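Local coordinates for protein 5-oxopent-3-ene-1,2,5-tricarboxylate decarboxylase (Exiguobacterium antarcticum B7, PDB 6IYM) that belongs to the fumarylacetoacetate hydrolase family of enzymes and binds a magnesium ion through a cluster of acidic side chains, at residues Y66-G76 against F94-I104; Q120-A128 against V197-Q207. All coordinates share one frame; numbering follows the deposited sequence.

Contact 1. Residues Y66-G76 against F94-I104; sequences YLPPRNVICVG and FVLFTKAPSSI
Cys-74 and Phe-97 form a hydrogen-bonded pair of an antiparallel beta ladder, strand 72-75 against strand 96-99, in the large mixed sheet of this fumarylacetoacetate hydrolase fold. The Phe-97 side chain leaves between its own backbone N and carbonyl carbon (chi1 49°), which brings the ring back to the partner strand. Cys-74 O lies over one ring face, displaced to the rim, while Phe-97 CE2 presses tightly on Cys-74 CB at 3.2 Å. Cys-74 SG makes an oblique sulfur-aromatic contact with this ring and also touches Lys-99 CD at 3.7 Å. Beyond CD the lysine bends away, and its NZ makes a salt bridge to Asp-155, a magnesium ligand, and hydrogen bonds to Lys-172 O and Phe-177 O. On the face of Ile-73, Val-75 and Leu-96, Leu-96 CD2 packs against Ile-73 CG2 (3.8 Å) and Val-75 CG2, and both Val-75 methyls meet Phe-94 CE1, the two side chains crossing at about a right angle. Beyond the end of the ladder, Pro-68 CD meets Ile-104 CG1 at 3.7 Å. Asn-71 ND2 gives Thr-98 OG1 a nearly straight bond (2.9 Å, 169°) within its amide plane. That hydroxyl also bonds Thr-98 of the second subunit, placing this end of the ladder at the dimer interface. Asn-71 OD1, bonded to Asn-71 N of the second subunit, lies 3.3 Å from Pro-101 CD.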
loop_
_atom_site.group_PDB
_atom_site.type_symbol
_atom_site.label_atom_id
_atom_site.label_comp_id
_atom_site.label_asym_id
_atom_site.label_seq_id
_atom_site.Cartn_x
_atom_site.Cartn_y
_atom_site.Cartn_z
ATOM N N TYR A 66 -1.239 -10.677 11.442
ATOM C CA TYR A 66 -1.395 -9.258 11.867
ATOM C C TYR A 66 -2.014 -8.485 10.711
ATOM O O TYR A 66 -2.221 -9.108 9.647
ATOM C CB TYR A 66 -0.047 -8.654 12.260
ATOM C CG TYR A 66 1.011 -8.830 11.203
ATOM C CD1 TYR A 66 1.112 -7.965 10.134
ATOM C CD2 TYR A 66 1.873 -9.907 11.248
ATOM C CE1 TYR A 66 2.096 -8.126 9.171
ATOM C CE2 TYR A 66 2.851 -10.093 10.291
ATOM C CZ TYR A 66 2.965 -9.199 9.252
ATOM O OH TYR A 66 3.936 -9.401 8.319
ATOM N N LEU A 67 -2.365 -7.228 10.952
ATOM C CA LEU A 67 -2.773 -6.253 9.910
ATOM C C LEU A 67 -1.491 -5.641 9.356
ATOM O O LEU A 67 -0.751 -4.975 10.081
ATOM C CB LEU A 67 -3.709 -5.206 10.519
ATOM C CG LEU A 67 -4.297 -4.198 9.530
ATOM C CD1 LEU A 67 -5.340 -4.851 8.638
ATOM C CD2 LEU A 67 -4.898 -3.001 10.260
ATOM N N PRO A 68 -1.136 -5.902 8.080
ATOM C CA PRO A 68 0.149 -5.454 7.563
ATOM C C PRO A 68 0.168 -3.929 7.667
ATOM O O PRO A 68 -0.831 -3.271 7.392
ATOM C CB PRO A 68 0.206 -5.956 6.113
ATOM C CG PRO A 68 -0.987 -6.873 5.942
ATOM C CD PRO A 68 -1.963 -6.535 7.051
ATOM N N PRO A 69 1.288 -3.329 8.114
ATOM C CA PRO A 69 1.354 -1.879 8.301
ATOM C C PRO A 69 1.298 -1.116 6.965
ATOM O O PRO A 69 1.038 0.070 6.973
ATOM C CB PRO A 69 2.712 -1.715 9.006
ATOM C CG PRO A 69 3.547 -2.859 8.454
ATOM C CD PRO A 69 2.557 -4.009 8.427
ATOM N N ARG A 70 1.544 -1.801 5.843
ATOM C CA ARG A 70 1.399 -1.196 4.502
ATOM C C ARG A 70 0.891 -2.249 3.508
ATOM O O ARG A 70 0.760 -3.420 3.909
ATOM C CB ARG A 70 2.712 -0.478 4.158
ATOM C CG ARG A 70 3.843 -1.352 3.654
ATOM C CD ARG A 70 5.110 -0.510 3.711
ATOM N NE ARG A 70 6.262 -1.136 3.074
ATOM C CZ ARG A 70 7.212 -0.495 2.390
ATOM N NH1 ARG A 70 7.157 0.815 2.207
ATOM N NH2 ARG A 70 8.211 -1.183 1.871
ATOM N N ASN A 71 0.584 -1.858 2.263
ATOM C CA ASN A 71 -0.062 -2.798 1.319
ATOM C C ASN A 71 0.841 -4.023 1.183
ATOM O O ASN A 71 2.078 -3.881 1.227
ATOM C CB ASN A 71 -0.312 -2.236 -0.068
ATOM C CG ASN A 71 -1.282 -1.076 -0.105
ATOM O OD1 ASN A 71 -1.588 -0.477 0.912
ATOM N ND2 ASN A 71 -1.723 -0.725 -1.297
ATOM N N VAL A 72 0.216 -5.188 1.062
ATOM C CA VAL A 72 0.885 -6.471 0.704
ATOM C C VAL A 72 1.494 -6.304 -0.703
ATOM O O VAL A 72 0.775 -5.895 -1.646
ATOM C CB VAL A 72 -0.122 -7.635 0.764
ATOM C CG1 VAL A 72 0.521 -8.937 0.320
ATOM C CG2 VAL A 72 -0.711 -7.777 2.155
ATOM N N ILE A 73 2.794 -6.532 -0.827
ATOM C CA ILE A 73 3.510 -6.423 -2.131
ATOM C C ILE A 73 3.387 -7.762 -2.840
ATOM O O ILE A 73 3.727 -8.761 -2.190
ATOM C CB ILE A 73 4.980 -6.016 -1.943
ATOM C CG1 ILE A 73 5.095 -4.688 -1.184
ATOM C CG2 ILE A 73 5.684 -5.982 -3.289
ATOM C CD1 ILE A 73 6.496 -4.363 -0.663
ATOM N N CYS A 74 2.931 -7.750 -4.104
ATOM C CA CYS A 74 2.560 -8.953 -4.883
ATOM C C CYS A 74 3.348 -9.038 -6.192
ATOM O O CYS A 74 3.432 -8.036 -6.923
ATOM C CB CYS A 74 1.076 -8.932 -5.218
ATOM S SG CYS A 74 0.003 -9.032 -3.755
ATOM N N VAL A 75 3.865 -10.232 -6.475
ATOM C CA VAL A 75 4.579 -10.570 -7.729
ATOM C C VAL A 75 3.547 -11.057 -8.740
ATOM O O VAL A 75 2.603 -11.745 -8.320
ATOM C CB VAL A 75 5.684 -11.608 -7.461
ATOM C CG1 VAL A 75 6.388 -12.017 -8.759
ATOM C CG2 VAL A 75 6.687 -11.052 -6.459
ATOM N N GLY A 76 3.725 -10.722 -10.021
ATOM C CA GLY A 76 2.867 -11.221 -11.121
ATOM C C GLY A 76 3.218 -12.670 -11.472
ATOM O O GLY A 76 3.675 -13.414 -10.590
ATOM N N PHE A 94 9.237 -8.855 -14.566
ATOM C CA PHE A 94 9.117 -8.844 -13.082
ATOM C C PHE A 94 8.073 -7.808 -12.681
ATOM O O PHE A 94 8.372 -6.622 -12.729
ATOM C CB PHE A 94 10.434 -8.513 -12.385
ATOM C CG PHE A 94 10.356 -8.576 -10.880
ATOM C CD1 PHE A 94 9.707 -9.632 -10.251
ATOM C CD2 PHE A 94 10.977 -7.617 -10.094
ATOM C CE1 PHE A 94 9.649 -9.702 -8.865
ATOM C CE2 PHE A 94 10.944 -7.704 -8.709
ATOM C CZ PHE A 94 10.273 -8.741 -8.099
ATOM N N VAL A 95 6.861 -8.278 -12.388
ATOM C CA VAL A 95 5.625 -7.459 -12.266
ATOM C C VAL A 95 5.346 -7.336 -10.766
ATOM O O VAL A 95 5.455 -8.384 -10.063
ATOM C CB VAL A 95 4.458 -8.113 -13.042
ATOM C CG1 VAL A 95 3.115 -7.457 -12.764
ATOM C CG2 VAL A 95 4.720 -8.127 -14.541
ATOM N N LEU A 96 5.114 -6.108 -10.282
ATOM C CA LEU A 96 4.871 -5.824 -8.845
ATOM C C LEU A 96 3.606 -4.985 -8.729
ATOM O O LEU A 96 3.477 -4.081 -9.495
ATOM C CB LEU A 96 6.070 -5.093 -8.233
ATOM C CG LEU A 96 7.252 -5.986 -7.867
ATOM C CD1 LEU A 96 8.471 -5.164 -7.467
ATOM C CD2 LEU A 96 6.887 -6.953 -6.745
ATOM N N PHE A 97 2.699 -5.337 -7.818
ATOM C CA PHE A 97 1.476 -4.556 -7.486
ATOM C C PHE A 97 1.121 -4.820 -6.018
ATOM O O PHE A 97 1.806 -5.648 -5.361
ATOM C CB PHE A 97 0.333 -4.919 -8.434
ATOM C CG PHE A 97 0.144 -6.401 -8.546
ATOM C CD1 PHE A 97 0.841 -7.126 -9.494
ATOM C CD2 PHE A 97 -0.694 -7.066 -7.668
ATOM C CE1 PHE A 97 0.687 -8.500 -9.579
ATOM C CE2 PHE A 97 -0.836 -8.440 -7.747
ATOM C CZ PHE A 97 -0.146 -9.154 -8.700
ATOM N N THR A 98 0.086 -4.159 -5.494
ATOM C CA THR A 98 -0.232 -4.271 -4.051
ATOM C C THR A 98 -1.696 -4.631 -3.825
ATOM O O THR A 98 -2.540 -4.517 -4.758
ATOM C CB THR A 98 0.151 -2.971 -3.340
ATOM O OG1 THR A 98 -0.736 -1.927 -3.747
ATOM C CG2 THR A 98 1.584 -2.593 -3.613
ATOM N N LYS A 99 -1.972 -5.024 -2.591
ATOM C CA LYS A 99 -3.334 -5.264 -2.058
ATOM C C LYS A 99 -3.501 -4.413 -0.803
ATOM O O LYS A 99 -2.646 -4.544 0.065
ATOM C CB LYS A 99 -3.507 -6.737 -1.699
ATOM C CG LYS A 99 -3.552 -7.668 -2.903
ATOM C CD LYS A 99 -3.427 -9.103 -2.493
ATOM C CE LYS A 99 -4.768 -9.725 -2.145
ATOM N NZ LYS A 99 -5.594 -9.938 -3.366
ATOM N N ALA A 100 -4.531 -3.561 -0.752
ATOM C CA ALA A 100 -4.869 -2.737 0.433
ATOM C C ALA A 100 -4.979 -3.660 1.637
ATOM O O ALA A 100 -5.490 -4.771 1.490
ATOM C CB ALA A 100 -6.139 -1.967 0.227
ATOM N N PRO A 101 -4.449 -3.244 2.816
ATOM C CA PRO A 101 -4.587 -3.996 4.064
ATOM C C PRO A 101 -6.050 -4.202 4.503
ATOM O O PRO A 101 -6.338 -5.166 5.117
ATOM C CB PRO A 101 -3.904 -3.100 5.107
ATOM C CG PRO A 101 -2.960 -2.244 4.329
ATOM C CD PRO A 101 -3.651 -2.022 2.999
ATOM N N SER A 102 -6.940 -3.290 4.125
ATOM C CA SER A 102 -8.399 -3.411 4.333
ATOM C C SER A 102 -8.922 -4.738 3.723
ATOM O O SER A 102 -10.013 -5.125 4.104
ATOM C CB SER A 102 -9.095 -2.216 3.751
ATOM O OG SER A 102 -8.852 -2.118 2.340
ATOM N N SER A 103 -8.195 -5.401 2.800
ATOM C CA SER A 103 -8.664 -6.652 2.117
ATOM C C SER A 103 -8.328 -7.910 2.917
ATOM O O SER A 103 -8.917 -8.975 2.601
ATOM C CB SER A 103 -8.164 -6.767 0.706
ATOM O OG SER A 103 -6.778 -7.076 0.664
ATOM N N ILE A 104 -7.488 -7.799 3.943
ATOM C CA ILE A 104 -7.006 -8.941 4.777
ATOM C C ILE A 104 -8.167 -9.546 5.567
ATOM O O ILE A 104 -8.930 -8.803 6.138
ATOM C CB ILE A 104 -5.907 -8.482 5.736
ATOM C CG1 ILE A 104 -4.632 -8.056 4.994
ATOM C CG2 ILE A 104 -5.657 -9.548 6.790
ATOM C CD1 ILE A 104 -3.917 -9.172 4.293
#

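Contact 2. Residues Q120-A128 against V197-Q207; sequences QLDYEGELA and VETRVNGELRQ. Unlike the reference sequence in segment 197-207: Glu-204 (reference Gln). With MG (magnesium ion), chain C.
The Tyr-123 ring lies against a beta hairpin, with Val-201 CG2 over one face in a CH-pi contact (4.1 Å from the Tyr-123 ring centroid), Asp-122 OD1 over the opposite face near the rim, and Gln-207 CG at the edge. Val-201 CB sits over the centre of one face of the Arg-206 guanidinium, whose edge meets the tyrosine: NH1 donates to Tyr-123 OH at 3.0 Å, in the guanidinium plane, with ring and guanidinium turned 52° apart. Arg-206 NE makes a salt bridge to Glu-204 OE1, so a second nitrogen of the group is held. Tyr-123 OH is further bonded to Gly-244 O, so the buried hydroxyl has two partners. The hairpin turns through a type I' turn from Val-201 to Glu-204. A classic beta bulge sets Arg-206 and Gln-207 both opposite Thr-199, whose O accepts from both backbone N atoms, and this allows the two side chains to reach segment 120-128 together. Gln-207 extends past the ring, and its OE1 takes Gly-125 N on a lone pair in the carbonyl plane (2.9 Å) and Thr-199 OG1 from a tilted direction. Its NE2 is bonded to Thr-241 OG1 and Pro-242 O, which fixes the rotation of the amide. Glu-124 and Glu-126 both leave the backbone away from the hairpin. Arg-159 bridges to Glu-124 OE1, and Glu-126 has a polar partner in Gly-240. With Asp-155 as third protein ligand, Glu-124 OE2 and Glu-126 OE2 each bind the magnesium ion at 2.0 Å.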
loop_
_atom_site.group_PDB
_atom_site.type_symbol
_atom_site.label_atom_id
_atom_site.label_comp_id
_atom_site.label_asym_id
_atom_site.label_seq_id
_atom_site.Cartn_x
_atom_site.Cartn_y
_atom_site.Cartn_z
ATOM N N GLN A 120 -16.189 -12.587 -12.324
ATOM C CA GLN A 120 -14.963 -13.382 -12.598
ATOM C C GLN A 120 -14.064 -13.403 -11.354
ATOM O O GLN A 120 -12.878 -13.114 -11.470
ATOM C CB GLN A 120 -14.278 -12.845 -13.843
ATOM C CG GLN A 120 -15.172 -12.870 -15.088
ATOM C CD GLN A 120 -14.355 -12.622 -16.327
ATOM O OE1 GLN A 120 -13.394 -11.851 -16.319
ATOM N NE2 GLN A 120 -14.683 -13.328 -17.390
ATOM N N LEU A 121 -14.622 -13.736 -10.198
ATOM C CA LEU A 121 -13.853 -13.886 -8.944
ATOM C C LEU A 121 -12.973 -15.144 -9.019
ATOM O O LEU A 121 -13.501 -16.221 -9.417
ATOM C CB LEU A 121 -14.822 -13.992 -7.785
ATOM C CG LEU A 121 -14.144 -14.014 -6.422
ATOM C CD1 LEU A 121 -13.370 -12.724 -6.205
ATOM C CD2 LEU A 121 -15.178 -14.223 -5.342
ATOM N N ASP A 122 -11.690 -15.025 -8.661
ATOM C CA ASP A 122 -10.691 -16.107 -8.849
ATOM C C ASP A 122 -9.799 -16.185 -7.623
ATOM O O ASP A 122 -9.756 -15.175 -6.886
ATOM C CB ASP A 122 -9.872 -15.893 -10.126
ATOM C CG ASP A 122 -9.293 -17.156 -10.752
ATOM O OD1 ASP A 122 -9.473 -18.248 -10.167
ATOM O OD2 ASP A 122 -8.584 -17.027 -11.779
ATOM N N TYR A 123 -9.145 -17.349 -7.445
ATOM C CA TYR A 123 -8.187 -17.674 -6.368
ATOM C C TYR A 123 -6.745 -17.585 -6.913
ATOM O O TYR A 123 -6.486 -17.715 -8.141
ATOM C CB TYR A 123 -8.458 -19.070 -5.794
ATOM C CG TYR A 123 -8.514 -20.142 -6.855
ATOM C CD1 TYR A 123 -7.382 -20.805 -7.279
ATOM C CD2 TYR A 123 -9.699 -20.419 -7.514
ATOM C CE1 TYR A 123 -7.435 -21.754 -8.289
ATOM C CE2 TYR A 123 -9.770 -21.355 -8.535
ATOM C CZ TYR A 123 -8.628 -22.015 -8.937
ATOM O OH TYR A 123 -8.696 -22.908 -9.974
ATOM N N GLU A 124 -5.789 -17.437 -6.001
ATOM C CA GLU A 124 -4.330 -17.613 -6.278
ATOM C C GLU A 124 -3.650 -17.967 -4.956
ATOM O O GLU A 124 -3.555 -17.089 -4.093
ATOM C CB GLU A 124 -3.665 -16.347 -6.833
ATOM C CG GLU A 124 -4.093 -15.952 -8.236
ATOM C CD GLU A 124 -3.269 -14.856 -8.920
ATOM O OE1 GLU A 124 -3.570 -14.564 -10.082
ATOM O OE2 GLU A 124 -2.376 -14.257 -8.274
ATOM N N GLY A 125 -3.213 -19.213 -4.807
ATOM C CA GLY A 125 -2.505 -19.665 -3.598
ATOM C C GLY A 125 -1.059 -19.272 -3.669
ATOM O O GLY A 125 -0.470 -19.422 -4.768
ATOM N N GLU A 126 -0.494 -18.729 -2.590
ATOM C CA GLU A 126 0.859 -18.084 -2.676
ATOM C C GLU A 126 1.665 -18.212 -1.375
ATOM O O GLU A 126 1.079 -18.115 -0.260
ATOM C CB GLU A 126 0.705 -16.617 -3.066
ATOM C CG GLU A 126 0.019 -16.383 -4.404
ATOM C CD GLU A 126 0.232 -15.017 -5.078
ATOM O OE1 GLU A 126 1.137 -14.253 -4.634
ATOM O OE2 GLU A 126 -0.465 -14.745 -6.105
ATOM N N LEU A 127 2.976 -18.410 -1.518
ATOM C CA LEU A 127 3.948 -18.317 -0.404
ATOM C C LEU A 127 4.187 -16.838 -0.112
ATOM O O LEU A 127 4.487 -16.091 -1.051
ATOM C CB LEU A 127 5.251 -19.000 -0.811
ATOM C CG LEU A 127 6.413 -18.842 0.167
ATOM C CD1 LEU A 127 6.080 -19.472 1.502
ATOM C CD2 LEU A 127 7.682 -19.455 -0.421
ATOM N N ALA A 128 4.031 -16.444 1.140
ATOM C CA ALA A 128 4.226 -15.064 1.606
ATOM C C ALA A 128 5.550 -14.986 2.352
ATOM O O ALA A 128 5.722 -15.775 3.282
ATOM C CB ALA A 128 3.105 -14.668 2.519
ATOM N N VAL A 197 2.937 -25.969 -2.985
ATOM C CA VAL A 197 1.802 -25.024 -2.839
ATOM C C VAL A 197 0.604 -25.655 -3.568
ATOM O O VAL A 197 0.656 -25.816 -4.796
ATOM C CB VAL A 197 2.153 -23.621 -3.385
ATOM C CG1 VAL A 197 0.989 -22.649 -3.222
ATOM C CG2 VAL A 197 3.419 -23.044 -2.731
ATOM N N GLU A 198 -0.475 -25.943 -2.853
ATOM C CA GLU A 198 -1.697 -26.524 -3.462
ATOM C C GLU A 198 -2.915 -25.683 -3.086
ATOM O O GLU A 198 -3.002 -25.145 -1.929
ATOM C CB GLU A 198 -1.958 -27.959 -3.006
ATOM C CG GLU A 198 -0.798 -28.915 -3.170
ATOM C CD GLU A 198 -1.227 -30.384 -3.155
ATOM O OE1 GLU A 198 -0.933 -31.122 -4.136
ATOM O OE2 GLU A 198 -1.890 -30.781 -2.183
ATOM N N THR A 199 -3.862 -25.647 -4.017
ATOM C CA THR A 199 -5.212 -25.094 -3.800
ATOM C C THR A 199 -6.278 -26.125 -4.159
ATOM O O THR A 199 -6.233 -26.678 -5.273
ATOM C CB THR A 199 -5.372 -23.810 -4.599
ATOM O OG1 THR A 199 -4.205 -23.072 -4.260
ATOM C CG2 THR A 199 -6.637 -23.067 -4.246
ATOM N N ARG A 200 -7.209 -26.336 -3.250
ATOM C CA ARG A 200 -8.457 -27.097 -3.513
ATOM C C ARG A 200 -9.628 -26.117 -3.500
ATOM O O ARG A 200 -9.603 -25.173 -2.680
ATOM C CB ARG A 200 -8.635 -28.219 -2.495
ATOM C CG ARG A 200 -7.627 -29.337 -2.686
ATOM C CD ARG A 200 -7.717 -30.453 -1.676
ATOM N NE ARG A 200 -6.634 -31.373 -1.983
ATOM C CZ ARG A 200 -6.700 -32.392 -2.822
ATOM N NH1 ARG A 200 -7.831 -32.677 -3.443
ATOM N NH2 ARG A 200 -5.621 -33.125 -3.046
ATOM N N VAL A 201 -10.555 -26.300 -4.434
ATOM C CA VAL A 201 -11.869 -25.606 -4.451
ATOM C C VAL A 201 -12.934 -26.690 -4.288
ATOM O O VAL A 201 -12.950 -27.637 -5.104
ATOM C CB VAL A 201 -12.051 -24.753 -5.724
ATOM C CG1 VAL A 201 -13.466 -24.180 -5.845
ATOM C CG2 VAL A 201 -11.005 -23.640 -5.783
ATOM N N ASN A 202 -13.724 -26.593 -3.227
ATOM C CA ASN A 202 -14.735 -27.615 -2.860
ATOM C C ASN A 202 -14.097 -28.999 -2.887
ATOM O O ASN A 202 -14.785 -29.934 -3.288
ATOM C CB ASN A 202 -15.913 -27.536 -3.829
ATOM C CG ASN A 202 -16.503 -26.153 -3.775
ATOM O OD1 ASN A 202 -16.520 -25.574 -2.688
ATOM N ND2 ASN A 202 -16.967 -25.634 -4.912
ATOM N N GLY A 203 -12.824 -29.128 -2.513
ATOM C CA GLY A 203 -12.187 -30.452 -2.440
ATOM C C GLY A 203 -11.474 -30.846 -3.723
ATOM O O GLY A 203 -10.639 -31.741 -3.643
ATOM N N GLU A 204 -11.746 -30.205 -4.859
ATOM C CA GLU A 204 -11.059 -30.536 -6.138
ATOM C C GLU A 204 -9.672 -29.861 -6.178
ATOM O O GLU A 204 -9.597 -28.623 -6.077
ATOM C CB GLU A 204 -11.869 -30.105 -7.355
ATOM C CG GLU A 204 -11.196 -30.476 -8.667
ATOM C CD GLU A 204 -11.886 -30.048 -9.957
ATOM O OE1 GLU A 204 -12.403 -28.906 -10.013
ATOM O OE2 GLU A 204 -11.876 -30.859 -10.926
ATOM N N LEU A 205 -8.606 -30.634 -6.387
ATOM C CA LEU A 205 -7.228 -30.082 -6.588
ATOM C C LEU A 205 -7.195 -29.174 -7.821
ATOM O O LEU A 205 -7.568 -29.657 -8.919
ATOM C CB LEU A 205 -6.223 -31.224 -6.716
ATOM C CG LEU A 205 -4.760 -30.774 -6.719
ATOM C CD1 LEU A 205 -4.422 -30.047 -5.425
ATOM C CD2 LEU A 205 -3.844 -31.955 -6.924
ATOM N N ARG A 206 -6.833 -27.892 -7.645
ATOM C CA ARG A 206 -6.815 -26.907 -8.760
ATOM C C ARG A 206 -5.386 -26.484 -9.036
ATOM O O ARG A 206 -5.078 -26.329 -10.199
ATOM C CB ARG A 206 -7.627 -25.631 -8.473
ATOM C CG ARG A 206 -9.128 -25.852 -8.347
ATOM C CD ARG A 206 -9.765 -26.307 -9.648
ATOM N NE ARG A 206 -11.222 -26.279 -9.563
ATOM C CZ ARG A 206 -11.979 -25.175 -9.563
ATOM N NH1 ARG A 206 -11.438 -23.972 -9.665
ATOM N NH2 ARG A 206 -13.293 -25.279 -9.469
ATOM N N GLN A 207 -4.598 -26.223 -7.985
ATOM C CA GLN A 207 -3.203 -25.744 -8.095
ATOM C C GLN A 207 -2.335 -26.714 -7.312
ATOM O O GLN A 207 -2.728 -27.024 -6.181
ATOM C CB GLN A 207 -2.989 -24.355 -7.462
ATOM C CG GLN A 207 -3.724 -23.229 -8.137
ATOM C CD GLN A 207 -3.339 -21.885 -7.572
ATOM O OE1 GLN A 207 -3.802 -21.498 -6.506
ATOM N NE2 GLN A 207 -2.413 -21.210 -8.234
HETATM MG MG MG C . -0.919 -13.249 -7.316
#

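In the fold
From the N terminus, the chain first passes through strands 4-10, 13-20 and 23-26 and two short helices. Contact 1 then pairs strand 72-75 with strand 96-99, closing a 17-residue loop without helix or strand. Contact 2 opens only later, so the two stand in series. Its longer loop, 68 residues, includes strands 147-158 and 178-186 and helix 159-164, and it joins strand 121-131 of the large mixed sheet to the hairpin of the five-stranded sheet. Strand 236-238 pairs with both 72-75 and 121-131, linking the contacts. Their centres are 18 Å apart, yet contact 2 supplies two magnesium ligands and Phe-97 of contact 1, itself no ligand, has its side chain about 4 Å from the ion.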